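Local coordinates for periplasmic binding protein/LacI transcriptional regulator (Alkaliphilus metalliredigens, PDB 3CTP) that probably acts as a LacI-type transcriptional repressor that binds regulatory DNA, and here holds beta-D-xylulofuranose in a periplasmic-binding-protein-like sugar pocket, at residues A[65-68]-A[74-77]; A[80-85]-A[91-96]; A[119-124]-A[291-296]; A[138-143]-A[147-152]. All blocks are in the same frame, centred on the assembly; numbering follows the deposited sequence. Where two conformers were deposited one is given.

Contact 1: A[65-68]-A[74-77]. With XLF (beta-D-xylulofuranose), chain C.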
loop_
_atom_site.group_PDB
_atom_site.type_symbol
_atom_site.label_atom_id
_atom_site.label_comp_id
_atom_site.label_asym_id
_atom_site.label_seq_id
_atom_site.Cartn_x
_atom_site.Cartn_y
_atom_site.Cartn_z
ATOM N N LEU A 65 3.567 7.642 14.196
ATOM C CA LEU A 65 4.358 7.619 12.966
ATOM C C LEU A 65 3.588 8.350 11.880
ATOM O O LEU A 65 2.510 7.897 11.481
ATOM C CB LEU A 65 4.598 6.180 12.505
ATOM C CG LEU A 65 5.193 5.970 11.098
ATOM C CD1 LEU A 65 6.561 6.683 10.966
ATOM C CD2 LEU A 65 5.369 4.500 10.770
ATOM N N MET A 66 4.124 9.471 11.408
ATOM C CA MET A 66 3.509 10.152 10.300
ATOM C C MET A 66 4.054 9.588 9.011
ATOM O O MET A 66 5.296 9.515 8.828
ATOM C CB MET A 66 3.680 11.681 10.449
ATOM C CG MET A 66 2.643 12.220 11.573
ATOM S SD MET A 66 2.541 13.900 11.778
ATOM C CE MET A 66 4.265 14.244 12.027
ATOM N N VAL A 67 3.114 9.220 8.140
ATOM C CA VAL A 67 3.315 8.560 6.891
ATOM C C VAL A 67 2.799 9.497 5.766
ATOM O O VAL A 67 1.640 9.876 5.795
ATOM C CB VAL A 67 2.419 7.267 6.900
ATOM C CG1 VAL A 67 2.654 6.446 5.710
ATOM C CG2 VAL A 67 2.683 6.421 8.177
ATOM N N PRO A 68 3.614 9.810 4.714
ATOM C CA PRO A 68 2.973 10.537 3.574
ATOM C C PRO A 68 1.734 9.816 3.072
ATOM O O PRO A 68 0.622 10.296 3.275
ATOM C CB PRO A 68 4.037 10.516 2.468
ATOM C CG PRO A 68 5.358 10.479 3.275
ATOM C CD PRO A 68 5.080 9.693 4.536
ATOM N N PHE A 74 6.555 1.574 -0.406
ATOM C CA PHE A 74 7.731 1.778 0.441
ATOM C C PHE A 74 7.286 2.219 1.846
ATOM O O PHE A 74 7.821 1.764 2.867
ATOM C CB PHE A 74 8.645 2.874 -0.155
ATOM C CG PHE A 74 9.807 3.220 0.754
ATOM C CD1 PHE A 74 10.914 2.391 0.799
ATOM C CD2 PHE A 74 9.737 4.326 1.584
ATOM C CE1 PHE A 74 11.981 2.682 1.672
ATOM C CE2 PHE A 74 10.783 4.636 2.467
ATOM C CZ PHE A 74 11.904 3.797 2.505
ATOM N N PHE A 75 6.303 3.106 1.918
ATOM C CA PHE A 75 5.907 3.567 3.252
ATOM C C PHE A 75 5.105 2.530 4.023
ATOM O O PHE A 75 5.163 2.517 5.267
ATOM C CB PHE A 75 5.153 4.898 3.197
ATOM C CG PHE A 75 6.055 6.048 2.871
ATOM C CD1 PHE A 75 7.035 6.442 3.779
ATOM C CD2 PHE A 75 5.956 6.689 1.658
ATOM C CE1 PHE A 75 7.922 7.497 3.460
ATOM C CE2 PHE A 75 6.845 7.718 1.331
ATOM C CZ PHE A 75 7.811 8.133 2.238
ATOM N N ASN A 76 4.351 1.689 3.340
ATOM C CA ASN A 76 3.709 0.653 4.157
ATOM C C ASN A 76 4.706 -0.386 4.646
ATOM O O ASN A 76 4.577 -0.903 5.756
ATOM C CB ASN A 76 2.424 0.076 3.546
ATOM C CG ASN A 76 2.618 -0.630 2.241
ATOM O OD1 ASN A 76 3.303 -1.666 2.198
ATOM N ND2 ASN A 76 1.886 -0.177 1.166
ATOM N N GLN A 77 5.727 -0.696 3.888
ATOM C CA GLN A 77 6.744 -1.607 4.386
ATOM C C GLN A 77 7.542 -0.973 5.503
ATOM O O GLN A 77 7.818 -1.592 6.460
ATOM C CB GLN A 77 7.700 -2.004 3.286
ATOM C CG GLN A 77 7.069 -2.884 2.200
ATOM C CD GLN A 77 8.004 -3.176 1.060
ATOM O OE1 GLN A 77 7.918 -2.585 0.026
ATOM N NE2 GLN A 77 8.856 -4.119 1.253
HETATM O O4 XLF C . 10.866 10.821 -0.630
HETATM C C4 XLF C . 11.330 9.693 -1.376
HETATM C C5 XLF C . 10.480 9.596 -2.634
HETATM O O5 XLF C . 9.631 8.458 -2.451
HETATM C C3 XLF C . 11.053 8.399 -0.629
HETATM O O3 XLF C . 12.256 7.817 -0.110
HETATM C C2 XLF C . 10.446 7.551 -1.713
HETATM O O2 XLF C . 11.466 7.019 -2.582
HETATM C C1 XLF C . 9.571 6.440 -1.168
HETATM O O1 XLF C . 8.935 5.760 -2.262
#
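Pro68 lies over one face of the Phe75 ring in the first half of a beta-alpha-beta unit, where the chain leaves strand 62-67 for helix 73-88 and borders the sugar pocket of this periplasmic-binding-protein-like fold. Pro68 is modelled in two conformers; in one of them its ring crosses the Phe75 side chain at about a right angle. Pro68 CD then stands 3.8 Å from the centroid of the Phe75 phenyl, 11° off the ring normal, in a CH-pi contact, while Pro68 CG reaches 3.5 Å from Phe75 CZ near the far end of the ring. The opposite face is occupied by Phe74, whose CD2 stands 4.0 Å above the Phe75 ring plane, over its centre. Nearer the backbone, Val67 and the Phe75 side chain run alongside each other, pointing opposite ways. With Val67 CG1 anti to N (chi1 -174°), this methyl comes to 3.9 Å from Phe75 CB. With an alanine at Phe75 the ring would be gone, which would probably leave Pro68 without its aromatic partner and open a gap beside the sugar. Both phenylalanines touch beta-D-xylulofuranose at its C1 atom, Phe74 CD2 at 3.5 Å and Phe75 CE2 at 3.9 Å.

Contact 2: A[80-85]-A[91-96]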
loop_
_atom_site.group_PDB
_atom_site.type_symbol
_atom_site.label_atom_id
_atom_site.label_comp_id
_atom_site.label_asym_id
_atom_site.label_seq_id
_atom_site.Cartn_x
_atom_site.Cartn_y
_atom_site.Cartn_z
ATOM N N SER A 80 5.497 -1.161 8.606
ATOM C CA SER A 80 5.475 -2.512 9.197
ATOM C C SER A 80 6.746 -2.792 9.991
ATOM O O SER A 80 6.697 -3.396 11.064
ATOM C CB SER A 80 5.322 -3.579 8.107
ATOM O OG SER A 80 4.028 -3.479 7.481
ATOM N N VAL A 81 7.893 -2.398 9.448
ATOM C CA VAL A 81 9.161 -2.731 10.102
ATOM C C VAL A 81 9.414 -1.804 11.295
ATOM O O VAL A 81 9.900 -2.229 12.337
ATOM C CB VAL A 81 10.317 -2.732 9.095
ATOM C CG1 VAL A 81 11.619 -3.081 9.793
ATOM C CG2 VAL A 81 10.017 -3.733 7.959
ATOM N N ILE A 82 9.077 -0.512 11.171
ATOM C CA ILE A 82 9.162 0.354 12.343
ATOM C C ILE A 82 8.306 -0.215 13.482
ATOM O O ILE A 82 8.706 -0.188 14.642
ATOM C CB ILE A 82 8.707 1.771 11.991
ATOM C CG1 ILE A 82 9.735 2.416 11.043
ATOM C CG2 ILE A 82 8.597 2.614 13.239
ATOM C CD1 ILE A 82 9.326 3.781 10.470
ATOM N N GLU A 83 7.117 -0.733 13.153
ATOM C CA GLU A 83 6.264 -1.286 14.206
ATOM C C GLU A 83 6.971 -2.435 14.929
ATOM O O GLU A 83 6.906 -2.541 16.157
ATOM C CB GLU A 83 4.901 -1.731 13.660
ATOM C CG GLU A 83 4.049 -2.372 14.769
ATOM C CD GLU A 83 2.621 -1.883 14.806
ATOM O OE1 GLU A 83 2.252 -0.977 14.021
ATOM O OE2 GLU A 83 1.867 -2.396 15.665
ATOM N N GLU A 84 7.678 -3.267 14.183
ATOM C CA GLU A 84 8.418 -4.390 14.796
ATOM C C GLU A 84 9.487 -3.896 15.755
ATOM O O GLU A 84 9.624 -4.406 16.889
ATOM C CB GLU A 84 9.095 -5.238 13.716
ATOM C CG GLU A 84 8.123 -5.993 12.830
ATOM C CD GLU A 84 7.530 -7.248 13.489
ATOM O OE1 GLU A 84 7.890 -7.601 14.646
ATOM O OE2 GLU A 84 6.718 -7.900 12.805
ATOM N N TYR A 85 10.299 -2.945 15.291
ATOM C CA TYR A 85 11.334 -2.417 16.156
ATOM C C TYR A 85 10.773 -1.670 17.355
ATOM O O TYR A 85 11.358 -1.722 18.450
ATOM C CB TYR A 85 12.352 -1.574 15.382
ATOM C CG TYR A 85 13.286 -2.411 14.544
ATOM C CD1 TYR A 85 13.082 -2.563 13.199
ATOM C CD2 TYR A 85 14.372 -3.078 15.126
ATOM C CE1 TYR A 85 13.934 -3.338 12.416
ATOM C CE2 TYR A 85 15.238 -3.864 14.337
ATOM C CZ TYR A 85 14.995 -3.989 12.989
ATOM O OH TYR A 85 15.818 -4.755 12.179
ATOM N N TYR A 91 6.801 -0.404 22.650
ATOM C CA TYR A 91 5.871 0.634 22.178
ATOM C C TYR A 91 4.944 0.114 21.084
ATOM O O TYR A 91 5.337 -0.736 20.268
ATOM C CB TYR A 91 6.652 1.825 21.599
ATOM C CG TYR A 91 7.405 2.589 22.653
ATOM C CD1 TYR A 91 6.849 3.711 23.243
ATOM C CD2 TYR A 91 8.659 2.157 23.086
ATOM C CE1 TYR A 91 7.537 4.419 24.211
ATOM C CE2 TYR A 91 9.336 2.833 24.064
ATOM C CZ TYR A 91 8.779 3.957 24.637
ATOM O OH TYR A 91 9.492 4.624 25.624
ATOM N N THR A 92 3.715 0.632 21.080
ATOM C CA THR A 92 2.819 0.454 19.934
ATOM C C THR A 92 2.882 1.706 19.051
ATOM O O THR A 92 3.482 2.700 19.441
ATOM C CB THR A 92 1.406 0.235 20.406
ATOM O OG1 THR A 92 1.108 1.165 21.447
ATOM C CG2 THR A 92 1.304 -1.159 21.032
ATOM N N LEU A 93 2.296 1.650 17.854
ATOM C CA LEU A 93 2.333 2.789 16.928
ATOM C C LEU A 93 0.905 3.208 16.520
ATOM O O LEU A 93 0.039 2.358 16.317
ATOM C CB LEU A 93 2.995 2.382 15.616
ATOM C CG LEU A 93 4.479 2.210 15.437
ATOM C CD1 LEU A 93 4.736 2.004 13.941
ATOM C CD2 LEU A 93 5.172 3.454 15.926
ATOM N N PHE A 94 0.689 4.510 16.399
ATOM C CA PHE A 94 -0.460 5.062 15.672
ATOM C C PHE A 94 0.089 5.569 14.349
ATOM O O PHE A 94 1.066 6.329 14.348
ATOM C CB PHE A 94 -1.052 6.264 16.406
ATOM C CG PHE A 94 -1.833 5.924 17.649
ATOM C CD1 PHE A 94 -2.517 4.740 17.746
ATOM C CD2 PHE A 94 -1.922 6.835 18.676
ATOM C CE1 PHE A 94 -3.267 4.433 18.901
ATOM C CE2 PHE A 94 -2.659 6.551 19.801
ATOM C CZ PHE A 94 -3.313 5.355 19.923
ATOM N N LEU A 95 -0.503 5.183 13.225
ATOM C CA LEU A 95 -0.069 5.718 11.931
ATOM C C LEU A 95 -0.965 6.863 11.534
ATOM O O LEU A 95 -2.187 6.774 11.684
ATOM C CB LEU A 95 -0.161 4.675 10.823
ATOM C CG LEU A 95 0.419 3.313 11.098
ATOM C CD1 LEU A 95 0.322 2.496 9.770
ATOM C CD2 LEU A 95 1.853 3.455 11.515
ATOM N N CYS A 96 -0.358 7.933 11.018
ATOM C CA CYS A 96 -1.084 9.144 10.645
ATOM C C CYS A 96 -0.708 9.493 9.233
ATOM O O CYS A 96 0.450 9.665 8.894
ATOM C CB CYS A 96 -0.674 10.305 11.561
ATOM S SG CYS A 96 -1.082 10.001 13.322
HETATM O O HOH W 1 4.796 -1.690 17.855
HETATM O O HOH W 2 -0.149 0.431 14.082
#
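The return half of the beta-alpha-beta unit made by strand 62-67, helix 73-88 and strand 92-97 is packed by Leu93, which pushes its side chain from the strand against Ile82 and Glu83 on the helix. One methyl does most of the touching. Leu93 CD1 rests on the helix backbone, 3.6 Å from Glu83 CA, and lies 3.7 Å from Glu83 CB. On its Ile82 side the same CD1 meets Ile82 CG2 at 4.0 Å, the two side chains set roughly perpendicular. Glu83 instead lies alongside Leu93, its chain running the other way. Its CG is anti to the backbone N (chi1 177°), and a bend at chi2 (134°) brings OE1 beside the leucine, 3.8 Å from Leu93 CB. A water joins the two backbones by donating to Glu83 O at 2.8 Å and to Tyr91 O at 2.7 Å; a second donates to both Glu83 OE1 and Leu93 O. The other carboxylate oxygen, Glu83 OE2, is hydrogen-bonded to the hydroxyl of Tyr108 of the second subunit, and that same hydroxyl is hydrogen-bonded to Leu93 N, so this corner belongs to the dimer interface as well. Shortened to an alanine here, the Leu93 side chain would lack CD1, and a gap would probably open between helix and strand beside Ile82 and Glu83. A leucine of strand 92-97, outermost in the sheet of its own chain, seated against the helix that leads into it is the packing expected of a beta-alpha-beta crossover in this alpha/beta fold.

Contact 3: A[119-124]-A[291-296]. With XLF (beta-D-xylulofuranose), chain C.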
loop_
_atom_site.group_PDB
_atom_site.type_symbol
_atom_site.label_atom_id
_atom_site.label_comp_id
_atom_site.label_asym_id
_atom_site.label_seq_id
_atom_site.Cartn_x
_atom_site.Cartn_y
_atom_site.Cartn_z
ATOM N N GLY A 119 6.430 9.745 21.676
ATOM C CA GLY A 119 7.355 10.296 20.684
ATOM C C GLY A 119 6.685 10.302 19.318
ATOM O O GLY A 119 5.660 9.669 19.136
ATOM N N ILE A 120 7.268 11.053 18.388
ATOM C CA ILE A 120 6.721 11.192 17.042
ATOM C C ILE A 120 7.835 10.974 16.024
ATOM O O ILE A 120 8.968 11.461 16.214
ATOM C CB ILE A 120 6.153 12.611 16.854
ATOM C CG1 ILE A 120 4.940 12.791 17.786
ATOM C CG2 ILE A 120 5.783 12.880 15.378
ATOM C CD1 ILE A 120 4.349 14.247 17.747
ATOM N N ILE A 121 7.521 10.230 14.967
ATOM C CA ILE A 121 8.420 10.055 13.819
ATOM C C ILE A 121 7.777 10.828 12.682
ATOM O O ILE A 121 6.698 10.475 12.234
ATOM C CB ILE A 121 8.553 8.555 13.423
ATOM C CG1 ILE A 121 9.137 7.764 14.593
ATOM C CG2 ILE A 121 9.431 8.416 12.146
ATOM C CD1 ILE A 121 8.867 6.213 14.485
ATOM N N ALA A 122 8.488 11.838 12.169
ATOM C CA ALA A 122 7.958 12.783 11.183
ATOM C C ALA A 122 8.569 12.563 9.796
ATOM O O ALA A 122 9.723 12.944 9.536
ATOM C CB ALA A 122 8.242 14.214 11.668
ATOM N N SER A 123 7.793 11.964 8.893
ATOM C CA SER A 123 8.322 11.580 7.581
ATOM C C SER A 123 8.091 12.669 6.539
ATOM O O SER A 123 6.972 13.210 6.409
ATOM C CB SER A 123 7.738 10.225 7.087
ATOM O OG SER A 123 7.978 9.209 8.038
ATOM N N ARG A 124 9.144 12.987 5.786
ATOM C CA ARG A 124 8.992 13.891 4.664
ATOM C C ARG A 124 8.243 15.167 5.096
ATOM O O ARG A 124 7.351 15.689 4.390
ATOM C CB ARG A 124 8.315 13.170 3.481
ATOM C CG ARG A 124 8.764 13.693 2.142
ATOM C CD ARG A 124 8.703 12.594 1.084
ATOM N NE ARG A 124 7.315 12.251 0.734
ATOM C CZ ARG A 124 7.008 11.232 -0.071
ATOM N NH1 ARG A 124 5.740 10.983 -0.387
ATOM N NH2 ARG A 124 7.993 10.481 -0.589
ATOM N N TYR A 291 15.332 0.351 12.345
ATOM C CA TYR A 291 16.102 0.147 13.555
ATOM C C TYR A 291 16.644 1.470 14.084
ATOM O O TYR A 291 16.531 1.786 15.287
ATOM C CB TYR A 291 17.272 -0.826 13.284
ATOM C CG TYR A 291 18.286 -0.894 14.411
ATOM C CD1 TYR A 291 18.074 -1.706 15.497
ATOM C CD2 TYR A 291 19.444 -0.128 14.374
ATOM C CE1 TYR A 291 18.990 -1.755 16.549
ATOM C CE2 TYR A 291 20.381 -0.186 15.415
ATOM C CZ TYR A 291 20.135 -1.005 16.488
ATOM O OH TYR A 291 21.053 -1.077 17.518
ATOM N N THR A 292 17.231 2.246 13.187
ATOM C CA THR A 292 17.909 3.483 13.565
ATOM C C THR A 292 16.911 4.517 14.077
ATOM O O THR A 292 17.138 5.172 15.075
ATOM C CB THR A 292 18.709 4.000 12.362
ATOM O OG1 THR A 292 19.711 3.014 12.063
ATOM C CG2 THR A 292 19.391 5.354 12.662
ATOM N N ILE A 293 15.786 4.652 13.368
ATOM C CA ILE A 293 14.784 5.628 13.758
ATOM C C ILE A 293 14.307 5.318 15.177
ATOM O O ILE A 293 14.204 6.214 16.033
ATOM C CB ILE A 293 13.603 5.548 12.771
ATOM C CG1 ILE A 293 13.995 6.128 11.404
ATOM C CG2 ILE A 293 12.350 6.187 13.344
ATOM C CD1 ILE A 293 12.979 5.833 10.270
ATOM N N ILE A 294 14.016 4.038 15.443
ATOM C CA ILE A 294 13.513 3.682 16.766
ATOM C C ILE A 294 14.612 3.807 17.837
ATOM O O ILE A 294 14.375 4.315 18.935
ATOM C CB ILE A 294 12.919 2.280 16.726
ATOM C CG1 ILE A 294 11.607 2.324 15.945
ATOM C CG2 ILE A 294 12.718 1.741 18.150
ATOM C CD1 ILE A 294 10.517 3.180 16.587
ATOM N N GLU A 295 15.822 3.356 17.533
ATOM C CA GLU A 295 16.911 3.479 18.497
ATOM C C GLU A 295 17.094 4.915 18.913
ATOM O O GLU A 295 17.235 5.203 20.099
ATOM C CB GLU A 295 18.232 2.997 17.897
ATOM C CG GLU A 295 18.432 1.493 17.894
ATOM C CD GLU A 295 18.361 0.865 19.273
ATOM O OE1 GLU A 295 19.158 1.239 20.176
ATOM O OE2 GLU A 295 17.517 -0.012 19.437
ATOM N N LEU A 296 17.095 5.826 17.946
ATOM C CA LEU A 296 17.369 7.235 18.254
ATOM C C LEU A 296 16.171 7.870 18.961
ATOM O O LEU A 296 16.335 8.646 19.914
ATOM C CB LEU A 296 17.701 8.003 16.980
ATOM C CG LEU A 296 18.982 7.540 16.304
ATOM C CD1 LEU A 296 19.158 8.219 14.943
ATOM C CD2 LEU A 296 20.198 7.866 17.217
HETATM O O4 XLF C . 10.866 10.821 -0.630
HETATM C C4 XLF C . 11.330 9.693 -1.376
HETATM C C5 XLF C . 10.480 9.596 -2.634
HETATM O O5 XLF C . 9.631 8.458 -2.451
HETATM C C3 XLF C . 11.053 8.399 -0.629
HETATM O O3 XLF C . 12.256 7.817 -0.110
HETATM C C2 XLF C . 10.446 7.551 -1.713
HETATM O O2 XLF C . 11.466 7.019 -2.582
HETATM C C1 XLF C . 9.571 6.440 -1.168
HETATM O O1 XLF C . 8.935 5.760 -2.262
#
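While Ile121 meets Ile293 and Ile294 through aliphatic branches alone, the flat groups of the two segments lie to either end. The guanidinium of Arg124, just after strand 119-123, lines the sugar pocket of the periplasmic-binding-protein-like fold and takes the ligand at its edge: beta-D-xylulofuranose O4 lies in its plane and accepts a hydrogen bond from Arg124 NH2 at 2.9 Å, with an N-H...O angle of 158°. A bend at chi3 (71°) turns the arginine's end to this position, from which NH2 also makes a weak bond to the sugar O5 at 3.2 Å. Arg124 NH1 forms salt bridges with Asp100 and Asp213, and Phe184 adds a cation-pi contact; these partners probably fix the rotation of the group. On the helix, Glu295 CG covers one face of the Tyr291 ring, 3.3 Å above its plane and offset toward the rim. Between these ends, Ile121 lies athwart both helix isoleucines. Ile293 CG2 nestles 3.7 Å from Ile121 CD1 and 3.8 Å from Ile121 CG1, and Ile294 CD1 reaches Ile121 CD1 at 4.0 Å. Ile82 of helix 73-88 touches both Ile121 and Ile294, so strand 119-123, in the parallel part of the sheet, packs against that helix and the much later helix 286-302 together.

Contact 4: A[138-143]-A[147-152]. With XLF (beta-D-xylulofuranose), chain C.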
loop_
_atom_site.group_PDB
_atom_site.type_symbol
_atom_site.label_atom_id
_atom_site.label_comp_id
_atom_site.label_asym_id
_atom_site.label_seq_id
_atom_site.Cartn_x
_atom_site.Cartn_y
_atom_site.Cartn_z
ATOM N N VAL A 138 10.915 13.995 18.969
ATOM C CA VAL A 138 10.655 13.834 17.536
ATOM C C VAL A 138 11.952 13.420 16.853
ATOM O O VAL A 138 13.029 13.951 17.185
ATOM C CB VAL A 138 10.228 15.188 16.868
ATOM C CG1 VAL A 138 10.120 15.028 15.340
ATOM C CG2 VAL A 138 8.915 15.689 17.442
ATOM N N VAL A 139 11.867 12.470 15.919
ATOM C CA VAL A 139 12.929 12.247 14.936
ATOM C C VAL A 139 12.307 12.347 13.543
ATOM O O VAL A 139 11.091 12.158 13.393
ATOM C CB VAL A 139 13.655 10.912 15.083
ATOM C CG1 VAL A 139 14.329 10.848 16.455
ATOM C CG2 VAL A 139 12.698 9.709 14.901
ATOM N N ALA A 140 13.120 12.689 12.542
ATOM C CA ALA A 140 12.576 12.963 11.194
ATOM C C ALA A 140 13.130 11.970 10.208
ATOM O O ALA A 140 14.300 11.604 10.295
ATOM C CB ALA A 140 12.982 14.360 10.739
ATOM N N PHE A 141 12.283 11.514 9.284
ATOM C CA PHE A 141 12.760 10.751 8.109
ATOM C C PHE A 141 12.860 11.668 6.865
ATOM O O PHE A 141 11.864 12.313 6.492
ATOM C CB PHE A 141 11.839 9.530 7.856
ATOM C CG PHE A 141 12.196 8.733 6.611
ATOM C CD1 PHE A 141 13.405 8.051 6.526
ATOM C CD2 PHE A 141 11.316 8.670 5.538
ATOM C CE1 PHE A 141 13.718 7.307 5.363
ATOM C CE2 PHE A 141 11.629 7.935 4.378
ATOM C CZ PHE A 141 12.821 7.267 4.302
ATOM N N GLU A 142 14.069 11.762 6.291
ATOM C CA GLU A 142 14.376 12.536 5.066
ATOM C C GLU A 142 14.466 14.036 5.178
ATOM O O GLU A 142 15.526 14.620 4.903
ATOM C CB GLU A 142 13.444 12.173 3.911
ATOM C CG GLU A 142 13.739 10.744 3.455
ATOM C CD GLU A 142 12.973 10.328 2.204
ATOM O OE1 GLU A 142 13.323 9.258 1.642
ATOM O OE2 GLU A 142 12.039 11.058 1.792
ATOM N N ASN A 143 13.339 14.689 5.469
ATOM C CA ASN A 143 13.357 16.140 5.423
ATOM C C ASN A 143 13.773 16.692 6.772
ATOM O O ASN A 143 13.279 16.250 7.817
ATOM C CB ASN A 143 11.962 16.684 5.086
ATOM C CG ASN A 143 11.620 16.579 3.617
ATOM O OD1 ASN A 143 12.382 16.055 2.807
ATOM N ND2 ASN A 143 10.438 17.095 3.261
ATOM N N ASP A 147 17.069 22.382 13.595
ATOM C CA ASP A 147 18.438 21.961 13.815
ATOM C C ASP A 147 18.558 21.066 15.047
ATOM O O ASP A 147 19.590 20.398 15.243
ATOM C CB ASP A 147 19.333 23.197 13.969
ATOM C CG ASP A 147 19.433 23.993 12.686
ATOM O OD1 ASP A 147 19.104 23.428 11.628
ATOM O OD2 ASP A 147 19.823 25.177 12.727
ATOM N N ASN A 148 17.528 21.038 15.886
ATOM C CA ASN A 148 17.617 20.210 17.076
ATOM C C ASN A 148 16.827 18.910 16.982
ATOM O O ASN A 148 16.597 18.260 17.984
ATOM C CB ASN A 148 17.266 20.990 18.351
ATOM C CG ASN A 148 15.819 21.375 18.419
ATOM O OD1 ASN A 148 15.113 21.372 17.410
ATOM N ND2 ASN A 148 15.360 21.736 19.618
ATOM N N ILE A 149 16.485 18.505 15.749
ATOM C CA ILE A 149 15.796 17.219 15.501
ATOM C C ILE A 149 16.653 16.374 14.563
ATOM O O ILE A 149 17.061 16.842 13.499
ATOM C CB ILE A 149 14.406 17.470 14.873
ATOM C CG1 ILE A 149 13.499 18.155 15.912
ATOM C CG2 ILE A 149 13.779 16.156 14.348
ATOM C CD1 ILE A 149 12.183 18.666 15.304
ATOM N N ILE A 150 16.949 15.139 14.982
ATOM C CA ILE A 150 17.764 14.226 14.187
ATOM C C ILE A 150 17.027 13.825 12.928
ATOM O O ILE A 150 15.841 13.521 12.987
ATOM C CB ILE A 150 18.014 12.940 14.968
ATOM C CG1 ILE A 150 18.925 13.239 16.175
ATOM C CG2 ILE A 150 18.688 11.861 14.055
ATOM C CD1 ILE A 150 19.025 12.050 17.168
ATOM N N THR A 151 17.730 13.786 11.810
ATOM C CA THR A 151 17.141 13.368 10.523
ATOM C C THR A 151 17.835 12.079 10.062
ATOM O O THR A 151 19.087 12.014 9.986
ATOM C CB THR A 151 17.371 14.464 9.451
ATOM O OG1 THR A 151 16.938 15.738 9.953
ATOM C CG2 THR A 151 16.621 14.137 8.170
ATOM N N ILE A 152 17.039 11.048 9.754
ATOM C CA ILE A 152 17.542 9.766 9.286
ATOM C C ILE A 152 17.125 9.645 7.814
ATOM O O ILE A 152 15.989 9.961 7.456
ATOM C CB ILE A 152 16.878 8.592 10.084
ATOM C CG1 ILE A 152 17.156 8.685 11.602
ATOM C CG2 ILE A 152 17.362 7.231 9.571
ATOM C CD1 ILE A 152 16.094 9.542 12.430
HETATM O O4 XLF C . 10.866 10.821 -0.630
HETATM C C4 XLF C . 11.330 9.693 -1.376
HETATM C C5 XLF C . 10.480 9.596 -2.634
HETATM O O5 XLF C . 9.631 8.458 -2.451
HETATM C C3 XLF C . 11.053 8.399 -0.629
HETATM O O3 XLF C . 12.256 7.817 -0.110
HETATM C C2 XLF C . 10.446 7.551 -1.713
HETATM O O2 XLF C . 11.466 7.019 -2.582
HETATM C C1 XLF C . 9.571 6.440 -1.168
HETATM O O1 XLF C . 8.935 5.760 -2.262
HETATM O O HOH W 3 15.744 14.225 17.413
#
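Ile152 leans from strand 151-154 onto the neighbouring parallel strand 138-141. Its CB lies 4.0 Å from Ala140 O, CG1 runs on beside the isoleucine's own backbone N, and a chi2 of 89° swings CD1 back across the strand. There CD1 stands 3.5 Å from Ala140 O and 3.9 Å from Val139 CB. The backbones beneath are joined by the bonding of a parallel pair. Ala140 N donates to Ile150 O at 2.9 Å, Ile152 N returns to Ala140 O at 2.8 Å, and Glu142 N closes on Ile152 O at 2.9 Å. Farther back, a water bridges Val138 O and Ile150 N. On the sheet face that carries Ala140 and Thr151, Ile149 CG2 packs against Val138 CG1 and Ala140 CB. After the last of these bonds the chain makes a gamma turn at Glu142 (phi 76°, psi -67°), with Asn143 N bonded to Phe141 O. The extended Glu142 side chain, its CG over the centre of the Phe141 ring, ends in the sugar pocket: Glu142 OE1 accepts from beta-D-xylulofuranose O3 at a short 2.5 Å, and Glu142 OE2 from O4 at 2.7 Å. Leu289 and Leu296 of helix 286-302 pack on Ile152, the phenyl of Phe141 packs against Phe74, Phe75 and Met78 of helix 73-88, and strand 119-123 borders strand 138-141 on the side away from 151-154.

Overall arrangement
From the N terminus, contact 1 closes the short loop between strand 62-67 and helix 73-88, and contact 2 closes the next turn, from that helix into strand 92-97; the two follow in series within one beta-alpha-beta unit, and both touch the second subunit. Contact 3 then opens at strand 119-123 and closes only at helix 286-302, a loop of more than 160 residues. Contact 4, a local closure between strands 138-141 and 151-154, is nested inside it. None of the four cross. Together they join neighbouring strands of one sheet with the helices 73-88 and 286-302, and contacts 1, 3 and 4 converge on the bound sugar.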